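Local coordinates for serine-rich secreted cell wall anchored (LPXTG-motif ) protein (Lactobacillus reuteri ATCC 53608, PDB 5NXK) that probably acts as a surface adhesin, its beta-solenoid binding region helping the gut bacterium attach to its host, at residues I34-N38 with G39-I43. Numbering follows the deposited sequence.
Sequences ITINN and GNRNI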
loop_
_atom_site.group_PDB
_atom_site.type_symbol
_atom_site.label_atom_id
_atom_site.label_comp_id
_atom_site.label_asym_id
_atom_site.label_seq_id
_atom_site.Cartn_x
_atom_site.Cartn_y
_atom_site.Cartn_z
ATOM N N ILE A 34 2.107 17.852 -5.975
ATOM C CA ILE A 34 1.078 18.228 -6.940
ATOM C C ILE A 34 -0.289 17.804 -6.411
ATOM O O ILE A 34 -0.498 16.627 -6.140
ATOM C CB ILE A 34 1.316 17.562 -8.307
ATOM C CG1 ILE A 34 2.596 18.086 -8.956
ATOM C CG2 ILE A 34 0.135 17.801 -9.227
ATOM C CD1 ILE A 34 2.999 17.300 -10.193
ATOM N N THR A 35 -1.226 18.740 -6.277
ATOM C CA THR A 35 -2.552 18.389 -5.772
ATOM C C THR A 35 -3.571 18.211 -6.892
ATOM O O THR A 35 -3.671 19.035 -7.792
ATOM C CB THR A 35 -3.093 19.448 -4.783
ATOM O OG1 THR A 35 -2.275 19.478 -3.605
ATOM C CG2 THR A 35 -4.524 19.117 -4.374
ATOM N N ILE A 36 -4.319 17.117 -6.812
ATOM C CA ILE A 36 -5.438 16.838 -7.689
ATOM C C ILE A 36 -6.715 16.911 -6.862
ATOM O O ILE A 36 -6.950 16.075 -5.987
ATOM C CB ILE A 36 -5.338 15.448 -8.332
ATOM C CG1 ILE A 36 -3.960 15.235 -8.966
ATOM C CG2 ILE A 36 -6.493 15.231 -9.314
ATOM C CD1 ILE A 36 -3.782 13.857 -9.591
ATOM N N ASN A 37 -7.546 17.910 -7.139
ATOM C CA ASN A 37 -8.759 18.114 -6.357
ATOM C C ASN A 37 -9.885 18.683 -7.203
ATOM O O ASN A 37 -10.707 19.466 -6.721
ATOM C CB ASN A 37 -8.488 19.025 -5.157
ATOM C CG ASN A 37 -8.003 20.410 -5.562
ATOM O OD1 ASN A 37 -7.872 20.720 -6.746
ATOM N ND2 ASN A 37 -7.771 21.260 -4.570
ATOM N N ASN A 38 -9.907 18.302 -8.472
ATOM C CA ASN A 38 -10.859 18.875 -9.408
ATOM C C ASN A 38 -11.901 17.886 -9.907
ATOM O O ASN A 38 -12.288 17.924 -11.078
ATOM C CB ASN A 38 -10.093 19.513 -10.577
ATOM C CG ASN A 38 -9.196 18.529 -11.311
ATOM O OD1 ASN A 38 -9.012 17.389 -10.882
ATOM N ND2 ASN A 38 -8.578 18.994 -12.392
ATOM N N GLY A 39 -12.363 17.015 -9.007
ATOM C CA GLY A 39 -13.543 16.198 -9.247
ATOM C C GLY A 39 -13.252 14.782 -9.696
ATOM O O GLY A 39 -12.223 14.202 -9.324
ATOM N N ASN A 40 -14.178 14.213 -10.470
ATOM C CA ASN A 40 -13.996 12.887 -11.040
ATOM C C ASN A 40 -12.821 12.895 -12.001
ATOM O O ASN A 40 -12.750 13.738 -12.888
ATOM C CB ASN A 40 -15.257 12.415 -11.780
ATOM C CG ASN A 40 -16.425 12.119 -10.838
ATOM O OD1 ASN A 40 -16.237 11.618 -9.728
ATOM N ND2 ASN A 40 -17.643 12.430 -11.290
ATOM N N ARG A 41 -11.889 11.967 -11.810
ATOM C CA ARG A 41 -10.707 11.883 -12.661
ATOM C C ARG A 41 -10.377 10.434 -12.942
ATOM O O ARG A 41 -10.483 9.572 -12.070
ATOM C CB ARG A 41 -9.497 12.577 -12.027
ATOM C CG ARG A 41 -9.625 14.092 -11.886
ATOM C CD ARG A 41 -9.736 14.809 -13.243
ATOM N NE ARG A 41 -8.570 14.625 -14.113
ATOM C CZ ARG A 41 -7.410 15.261 -13.954
ATOM N NH1 ARG A 41 -7.249 16.105 -12.942
ATOM N NH2 ARG A 41 -6.400 15.048 -14.794
ATOM N N ASN A 42 -10.013 10.178 -14.188
ATOM C CA ASN A 42 -9.481 8.899 -14.609
ATOM C C ASN A 42 -8.125 9.147 -15.266
ATOM O O ASN A 42 -8.056 9.595 -16.406
ATOM C CB ASN A 42 -10.459 8.222 -15.569
ATOM C CG ASN A 42 -9.916 6.938 -16.155
ATOM O OD1 ASN A 42 -9.174 6.204 -15.504
ATOM N ND2 ASN A 42 -10.280 6.664 -17.406
ATOM N N ILE A 43 -7.046 8.849 -14.549
ATOM C CA ILE A 43 -5.713 9.262 -14.981
ATOM C C ILE A 43 -4.759 8.089 -15.100
ATOM O O ILE A 43 -4.644 7.272 -14.181
ATOM C CB ILE A 43 -5.087 10.280 -13.999
ATOM C CG1 ILE A 43 -5.969 11.527 -13.864
ATOM C CG2 ILE A 43 -3.673 10.647 -14.432
ATOM C CD1 ILE A 43 -5.551 12.449 -12.713
HETATM O O HOH W 1 -13.382 16.462 -12.648
#
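Asn-38 and Arg-41 meet through one hydrogen bond across the corner between two strands: Arg-41 NH1 donates to Asn-38 OD1 at 3.0 Å, with an N-H...O angle of 153°. The oxygen lies at the edge of the guanidinium, close to its plane, and the donor arrives on a lone pair of OD1, in the carbonyl plane. Amide and guanidinium are nevertheless turned 70° against each other. Asn-38 holds CG between its backbone N and carbonyl carbon (chi1 58°), which lays the amide over the inside of the turn, where OD1 also touches Arg-41 CG at 3.5 Å. The Arg-41 chain, bent at chi2 and chi3, curls round so that the guanidinium edge comes up beside this amide. NH1 also donates to Leu-14 O at the end of helix 7-14, and so serves two acceptors, while NH2 donates to Ile-19 O in the loop before strand 21-24; the rotation of the head group is thereby largely fixed.

This corner belongs to an early coil of a right-handed parallel beta-solenoid of the pectate lyase-like kind: strand 34-36 is an edge strand of one parallel sheet, and the chain turns here into strand 41-46 of another, with residues 61-63 and 71-77 forming the matching strands of the next coil. Helix 7-14 caps the N-terminal side.

Methyl groups of two isoleucines lie on the inner side of the bend. Ile-36 CD1 and Ile-43 CD1 meet tip to tip at 3.9 Å. Both residues also pack on the flat charged group: Ile-43 CD1 lies against one guanidinium face, offset toward its rim, and Ile-36 CG2 approaches Arg-41 NH1 obliquely at 3.8 Å. Ile-72 of the next coil packs against Ile-36 and Arg-41.

On the backbone, Gly-39 takes a positive phi, a conformation favoured by glycine, as the chain rounds the corner. A water donates to Asn-40 O at 2.8 Å.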